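Local coordinates for protein Bug27 (Bordetella pertussis, PDB 2QPQ) that probably captures a small solute in the periplasm between the two alpha/beta domains of a Venus flytrap fold, as a Bug-family binding protein, at residues 32-35 with 39-42; 50-55 with 80-85; 88-93 with 281-286. All blocks are in the same frame, centred on the assembly; numbering follows the deposited sequence.

Interaction 1 of 3, residues 32-35 with 39-42; sequences YLTE and QTAV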
# COMPACT_ATOMS: atom_id res chain seq x y z
N TYR A 32 -1.29 15.96 14.50
CA TYR A 32 -0.74 17.28 14.21
C TYR A 32 -1.73 18.25 13.56
O TYR A 32 -1.59 19.46 13.68
CB TYR A 32 0.50 17.16 13.35
CG TYR A 32 1.64 16.47 14.05
CD1 TYR A 32 2.33 17.10 15.07
CD2 TYR A 32 2.02 15.17 13.69
CE1 TYR A 32 3.37 16.47 15.74
CE2 TYR A 32 3.06 14.53 14.35
CZ TYR A 32 3.74 15.19 15.38
OH TYR A 32 4.77 14.55 16.03
N LEU A 33 -2.72 17.70 12.86
CA LEU A 33 -3.79 18.48 12.25
C LEU A 33 -4.70 19.04 13.34
O LEU A 33 -5.13 20.18 13.24
CB LEU A 33 -4.60 17.60 11.30
CG LEU A 33 -4.96 18.06 9.90
CD1 LEU A 33 -3.79 18.69 9.14
CD2 LEU A 33 -5.58 16.90 9.09
N THR A 34 -4.98 18.23 14.38
CA THR A 34 -5.74 18.68 15.56
C THR A 34 -5.05 19.90 16.20
O THR A 34 -5.69 20.91 16.50
CB THR A 34 -5.93 17.54 16.59
OG1 THR A 34 -6.82 16.55 16.06
CG2 THR A 34 -6.50 18.07 17.92
N GLU A 35 -3.74 19.77 16.40
CA GLU A 35 -2.89 20.85 16.90
C GLU A 35 -3.04 22.12 16.04
O GLU A 35 -3.54 23.14 16.53
CB GLU A 35 -1.43 20.40 16.94
CG GLU A 35 -1.14 19.29 17.94
CD GLU A 35 0.35 19.01 18.09
OE1 GLU A 35 1.16 19.84 17.60
OE2 GLU A 35 0.70 17.96 18.71
N GLN A 39 -9.39 22.11 15.50
CA GLN A 39 -10.51 21.20 15.71
C GLN A 39 -9.94 19.78 15.63
O GLN A 39 -8.91 19.57 14.98
CB GLN A 39 -11.60 21.41 14.65
CG GLN A 39 -12.35 22.77 14.73
CD GLN A 39 -13.53 22.74 15.70
OE1 GLN A 39 -14.04 21.68 16.05
NE2 GLN A 39 -13.99 23.92 16.13
N THR A 40 -10.59 18.84 16.31
CA THR A 40 -10.15 17.46 16.35
C THR A 40 -10.32 16.86 14.97
O THR A 40 -11.41 16.94 14.38
CB THR A 40 -11.02 16.60 17.31
OG1 THR A 40 -11.22 17.29 18.55
CG2 THR A 40 -10.38 15.23 17.56
N ALA A 41 -9.24 16.31 14.43
CA ALA A 41 -9.35 15.44 13.29
C ALA A 41 -9.60 14.07 13.88
O ALA A 41 -8.64 13.36 14.26
CB ALA A 41 -8.05 15.45 12.52
N VAL A 42 -10.86 13.70 14.02
CA VAL A 42 -11.21 12.38 14.54
C VAL A 42 -10.82 11.32 13.50
O VAL A 42 -11.24 11.37 12.35
CB VAL A 42 -12.72 12.25 14.84
CG1 VAL A 42 -13.07 10.78 15.29
CG2 VAL A 42 -13.20 13.34 15.85
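The hydroxyl of T34, in the last turn of helix 21-35, accepts a hydrogen bond from the backbone amide of A41 at the start of strand 41-45. A41 N lies 2.9 Å from T34 OG1, and the bond is nearly straight, with 161° at the hydrogen. The T34 rotamer makes this possible: with chi1 at -69°, OG1 sits beside its own backbone N while CG2 is anti to it, and both branches end up facing the returning chain. OG1 also gives its own proton to the carbonyl of G30, one turn back along the helix. It is thus gripped twice, as donor to the helix and as acceptor from the strand, which fixes the rotation of the side chain. The methyl branch CG2 lies against the backbone of the loop, 4.0 Å from T40 CA. The contact closes the return from helix to strand in a beta-alpha-beta unit, in which strand 10-14, helix 21-35 and strand 41-45 follow one another and the two strands pair in parallel. Only three residues separate the segments, and the chain folds back closely enough for T34 CA to point its hydrogen at the Q39 carbonyl, 3.3 Å from CA to Q39 O and 169° at the hydrogen. The bond from T40 CA to CB leads away from the helix, and T40 CG2 only grazes T34 OG1 at 4.1 Å. On the inner side, the A41 methyl points at the helix, where its CB meets L33 CB at 4.2 Å. A41 also packs on I12 of strand 10-14. L33 touches L10 of that strand as well as I250 and V253 of helix 240-254.

Interaction 2 of 3, residues 50-55 with 80-85; sequences SGNVGA and GVFRNL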
# COMPACT_ATOMS: atom_id res chain seq x y z
N SER A 50 -12.06 -4.81 2.48
CA SER A 50 -10.82 -4.21 1.94
C SER A 50 -10.89 -2.68 1.80
O SER A 50 -10.22 -2.11 0.96
CB SER A 50 -10.45 -4.87 0.61
OG SER A 50 -10.37 -6.28 0.78
N GLY A 51 -11.69 -2.03 2.64
CA GLY A 51 -11.78 -0.59 2.64
C GLY A 51 -13.05 -0.11 1.95
O GLY A 51 -13.33 1.08 1.95
N ASN A 52 -13.81 -1.02 1.36
CA ASN A 52 -15.02 -0.58 0.60
C ASN A 52 -16.09 0.02 1.50
O ASN A 52 -16.85 0.92 1.08
CB ASN A 52 -15.58 -1.75 -0.21
CG ASN A 52 -14.70 -2.13 -1.37
OD1 ASN A 52 -13.89 -1.33 -1.84
ND2 ASN A 52 -14.88 -3.33 -1.87
N VAL A 53 -16.14 -0.44 2.75
CA VAL A 53 -17.17 0.07 3.66
C VAL A 53 -16.83 1.53 3.92
O VAL A 53 -17.70 2.40 3.78
CB VAL A 53 -17.28 -0.75 4.98
CG1 VAL A 53 -18.13 -0.03 6.09
CG2 VAL A 53 -17.83 -2.18 4.68
N GLY A 54 -15.59 1.79 4.28
CA GLY A 54 -15.15 3.17 4.54
C GLY A 54 -15.29 4.04 3.30
O GLY A 54 -15.69 5.20 3.41
N ALA A 55 -14.93 3.50 2.13
CA ALA A 55 -15.03 4.26 0.89
C ALA A 55 -16.49 4.65 0.60
O ALA A 55 -16.78 5.80 0.31
CB ALA A 55 -14.39 3.47 -0.32
N GLY A 80 -11.01 -3.71 -9.71
CA GLY A 80 -10.79 -4.87 -10.57
C GLY A 80 -11.16 -6.20 -9.92
O GLY A 80 -11.43 -7.16 -10.63
N VAL A 81 -11.22 -6.25 -8.59
CA VAL A 81 -11.36 -7.52 -7.85
C VAL A 81 -12.68 -7.68 -7.10
O VAL A 81 -12.95 -8.76 -6.55
CB VAL A 81 -10.18 -7.77 -6.86
CG1 VAL A 81 -8.82 -7.85 -7.62
CG2 VAL A 81 -10.14 -6.71 -5.73
N PHE A 82 -13.48 -6.61 -7.05
CA PHE A 82 -14.82 -6.71 -6.53
C PHE A 82 -15.81 -6.73 -7.67
O PHE A 82 -15.70 -5.91 -8.57
CB PHE A 82 -15.12 -5.61 -5.51
CG PHE A 82 -14.46 -5.85 -4.19
CD1 PHE A 82 -13.13 -5.48 -3.99
CD2 PHE A 82 -15.17 -6.48 -3.17
CE1 PHE A 82 -12.51 -5.74 -2.78
CE2 PHE A 82 -14.58 -6.75 -1.96
CZ PHE A 82 -13.23 -6.37 -1.75
N ARG A 83 -16.75 -7.67 -7.62
CA ARG A 83 -17.74 -7.88 -8.70
C ARG A 83 -18.68 -6.69 -8.84
O ARG A 83 -18.96 -6.24 -9.97
CB ARG A 83 -18.53 -9.19 -8.49
CG ARG A 83 -17.63 -10.46 -8.51
CD ARG A 83 -18.38 -11.80 -8.25
NE ARG A 83 -17.43 -12.92 -8.13
CZ ARG A 83 -16.89 -13.56 -9.16
NH1 ARG A 83 -17.23 -13.21 -10.40
NH2 ARG A 83 -16.02 -14.54 -8.97
N ASN A 84 -19.12 -6.13 -7.71
CA ASN A 84 -20.12 -5.06 -7.72
C ASN A 84 -19.77 -3.94 -6.73
O ASN A 84 -20.42 -3.79 -5.69
CB ASN A 84 -21.51 -5.59 -7.37
CG ASN A 84 -21.98 -6.70 -8.30
OD1 ASN A 84 -22.00 -7.88 -7.91
ND2 ASN A 84 -22.38 -6.33 -9.52
N LEU A 85 -18.74 -3.17 -7.05
CA LEU A 85 -18.34 -2.04 -6.18
C LEU A 85 -19.49 -1.07 -6.06
O LEU A 85 -20.03 -0.65 -7.05
CB LEU A 85 -17.14 -1.34 -6.81
CG LEU A 85 -16.05 -0.71 -5.96
CD1 LEU A 85 -15.43 -1.74 -5.10
CD2 LEU A 85 -15.05 -0.06 -6.90
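The amide end of N52 pushes onto the ring of F82 and the branched end of L85, and this trio is the tight part of the contact. N52 and F82 extend toward each other from opposite directions. The tip of the amide comes to rest over the centre of the ring, about 3.2 Å above its plane, with the amide plane turned 72° from that of the ring, so the group stands on the face instead of stacking flat. F82 is set for this by its first torsion of -75°, which places CG beside the backbone N. L85 crosses N52 at about a right angle, and its CD1 touches N52 CG at 3.8 Å.

S50 approaches the same ring more loosely, at the edge: its OG lies in the ring plane, 3.8 Å from F82 CZ, with S50 CB at 3.9 Å from the same carbon. Beyond F82 the chain turns outward through R83 and N84, both solvent-exposed. Only some 160 Å² is buried in all.

G51, with a positive phi of 103°, is the N-cap of helix 52-59, and its carbonyl accepts the amide of A55, A55 N to G51 O at 2.9 Å. N52 thus projects from the first turn of that helix across the residues that follow helix 74-81. N78 of helix 74-81 touches both S50 and N52, P79 backs L85, F87 lies against N52 and A55, and the C-terminal D301 meets F82.

Interaction 3 of 3, residues 88-93 with 281-286; sequences DPKKDF and MVETDI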
# COMPACT_ATOMS: atom_id res chain seq x y z
N ASP A 88 -18.45 4.67 -7.64
CA ASP A 88 -17.58 4.85 -8.81
C ASP A 88 -16.24 5.31 -8.23
O ASP A 88 -16.13 6.42 -7.73
CB ASP A 88 -18.15 5.91 -9.72
CG ASP A 88 -17.31 6.12 -10.99
OD1 ASP A 88 -16.08 5.90 -11.01
OD2 ASP A 88 -17.89 6.56 -11.99
N PRO A 89 -15.21 4.46 -8.30
CA PRO A 89 -13.95 4.75 -7.61
C PRO A 89 -13.17 5.90 -8.26
O PRO A 89 -12.26 6.46 -7.62
CB PRO A 89 -13.16 3.43 -7.77
CG PRO A 89 -13.64 2.91 -9.12
CD PRO A 89 -15.13 3.24 -9.13
N LYS A 90 -13.51 6.26 -9.49
CA LYS A 90 -12.96 7.48 -10.08
C LYS A 90 -13.85 8.71 -9.80
O LYS A 90 -13.37 9.69 -9.26
CB LYS A 90 -12.71 7.29 -11.57
CG LYS A 90 -11.71 6.17 -11.85
CD LYS A 90 -11.31 6.19 -13.29
CE LYS A 90 -10.40 5.04 -13.61
NZ LYS A 90 -10.19 4.98 -15.11
N LYS A 91 -15.13 8.66 -10.13
CA LYS A 91 -15.93 9.88 -10.03
C LYS A 91 -16.31 10.26 -8.61
O LYS A 91 -16.46 11.48 -8.30
CB LYS A 91 -17.22 9.74 -10.84
CG LYS A 91 -18.08 11.04 -10.85
CD LYS A 91 -17.52 12.08 -11.85
CE LYS A 91 -18.35 13.34 -11.81
NZ LYS A 91 -17.48 14.54 -12.05
N ASP A 92 -16.44 9.26 -7.74
CA ASP A 92 -17.02 9.53 -6.42
C ASP A 92 -16.02 10.02 -5.36
O ASP A 92 -16.38 10.20 -4.20
CB ASP A 92 -17.81 8.32 -5.90
CG ASP A 92 -19.08 8.06 -6.69
OD1 ASP A 92 -19.53 8.96 -7.44
OD2 ASP A 92 -19.62 6.94 -6.56
N PHE A 93 -14.77 10.15 -5.77
CA PHE A 93 -13.67 10.57 -4.91
C PHE A 93 -12.76 11.52 -5.66
O PHE A 93 -12.61 11.41 -6.89
CB PHE A 93 -12.85 9.34 -4.45
CG PHE A 93 -13.69 8.30 -3.74
CD1 PHE A 93 -13.94 8.40 -2.37
CD2 PHE A 93 -14.26 7.25 -4.45
CE1 PHE A 93 -14.76 7.45 -1.73
CE2 PHE A 93 -15.06 6.31 -3.79
CZ PHE A 93 -15.30 6.43 -2.45
N MET A 281 -2.58 9.55 -10.38
CA MET A 281 -1.98 8.29 -9.92
C MET A 281 -3.08 7.29 -9.57
O MET A 281 -2.98 6.12 -9.95
CB MET A 281 -1.13 8.51 -8.66
CG MET A 281 -0.11 9.65 -8.71
SD MET A 281 0.85 9.80 -7.19
CE MET A 281 1.03 8.00 -6.82
N VAL A 282 -4.11 7.74 -8.86
CA VAL A 282 -5.24 6.86 -8.46
C VAL A 282 -5.86 6.26 -9.73
O VAL A 282 -6.05 5.06 -9.82
CB VAL A 282 -6.33 7.60 -7.61
CG1 VAL A 282 -7.62 6.72 -7.41
CG2 VAL A 282 -5.78 8.04 -6.27
N GLU A 283 -6.17 7.10 -10.71
CA GLU A 283 -6.87 6.62 -11.93
C GLU A 283 -5.98 5.72 -12.79
O GLU A 283 -6.42 4.71 -13.31
CB GLU A 283 -7.41 7.84 -12.72
CG GLU A 283 -8.54 8.51 -11.94
CD GLU A 283 -9.23 9.65 -12.71
OE1 GLU A 283 -9.23 9.58 -13.96
OE2 GLU A 283 -9.80 10.57 -12.05
N THR A 284 -4.72 6.09 -12.92
CA THR A 284 -3.74 5.29 -13.64
C THR A 284 -3.56 3.90 -12.99
O THR A 284 -3.48 2.91 -13.70
CB THR A 284 -2.39 6.00 -13.67
OG1 THR A 284 -2.54 7.20 -14.43
CG2 THR A 284 -1.31 5.10 -14.29
N ASP A 285 -3.54 3.84 -11.66
CA ASP A 285 -3.32 2.57 -10.97
C ASP A 285 -4.58 1.72 -11.01
O ASP A 285 -4.52 0.51 -11.09
CB ASP A 285 -2.83 2.81 -9.54
CG ASP A 285 -1.31 3.02 -9.46
OD1 ASP A 285 -0.62 2.94 -10.51
OD2 ASP A 285 -0.79 3.24 -8.35
N ILE A 286 -5.73 2.37 -10.98
CA ILE A 286 -6.97 1.64 -11.14
C ILE A 286 -6.90 0.90 -12.46
O ILE A 286 -7.17 -0.32 -12.51
CB ILE A 286 -8.20 2.58 -11.10
CG1 ILE A 286 -8.47 3.00 -9.64
CG2 ILE A 286 -9.44 1.84 -11.70
CD1 ILE A 286 -9.56 4.04 -9.46
O HOH W 1 -9.07 7.62 -15.94
O HOH W 2 -12.51 11.19 -12.03
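An Asx turn begun by D88 sets up the two residues, P89 and K90, that rest on helix 275-296 at E283 and I286. D88 OD1 accepts from K90 N and K91 N, each at 3.0 Å, and both donors reach it from one face of the carboxylate. K90 N comes on the anti side, whereas K91 N stands almost directly above the plane, 82° out of it. D92 ties the loop back to its start, its OD2 accepting from D88 N at 2.8 Å. From this loop the K90 side chain reaches across the helix surface. With chi1 at -61° and the chain extended beyond CG, its methylenes slide past I286 in the opposite direction, K90 CE reaching I286 CG2 at 3.8 Å, and run at a slant over E283, K90 CD to E283 CG at 3.9 Å. P89 adds an apolar touch, its CB 4.0 Å from I286 CD1.

The charged ends do not meet directly: K90 NZ and E283 OE1 are 4.8 Å apart, and a water joins them, accepting from the ammonium and donating to the carboxylate. NZ has its ion partner in D287, one residue beyond the segment, while E283 OE2 accepts from Q279 NE2. The salt bridge to D287, with E283 nearby through water, would probably favour the charged form of K90.

I286 also packs on A76 of helix 74-81 and P89 on P79, while V282 lies against F75 and W229. The loop then leads into strand 93-109, where the ring of F93 meets F75 and F87 edge-to-face and touches helix 52-59 at A55 and A59.

Overall arrangement
Interaction 1 lies apart, its centre 27 to 28 Å from the other two, and makes a local return within one beta-alpha-beta unit; interactions 2 and 3 join parts more distant in sequence. Those two, centres 12 Å apart, meet where A55 O packs against F93 CZ. Both lie beside helix 74-81: interaction 2 joins the start of helix 52-59 to the chain just after helix 74-81, and interaction 3 joins the loop before strand 93-109 to helix 275-296. All three are partly buried. Their chemistry differs: a straight side-chain-to-backbone bond in interaction 1, an amide on an aromatic face in interaction 2, and in interaction 3 aliphatic contacts and a water-mediated lysine-glutamate pair, the direct salt bridge of K90 being to D287.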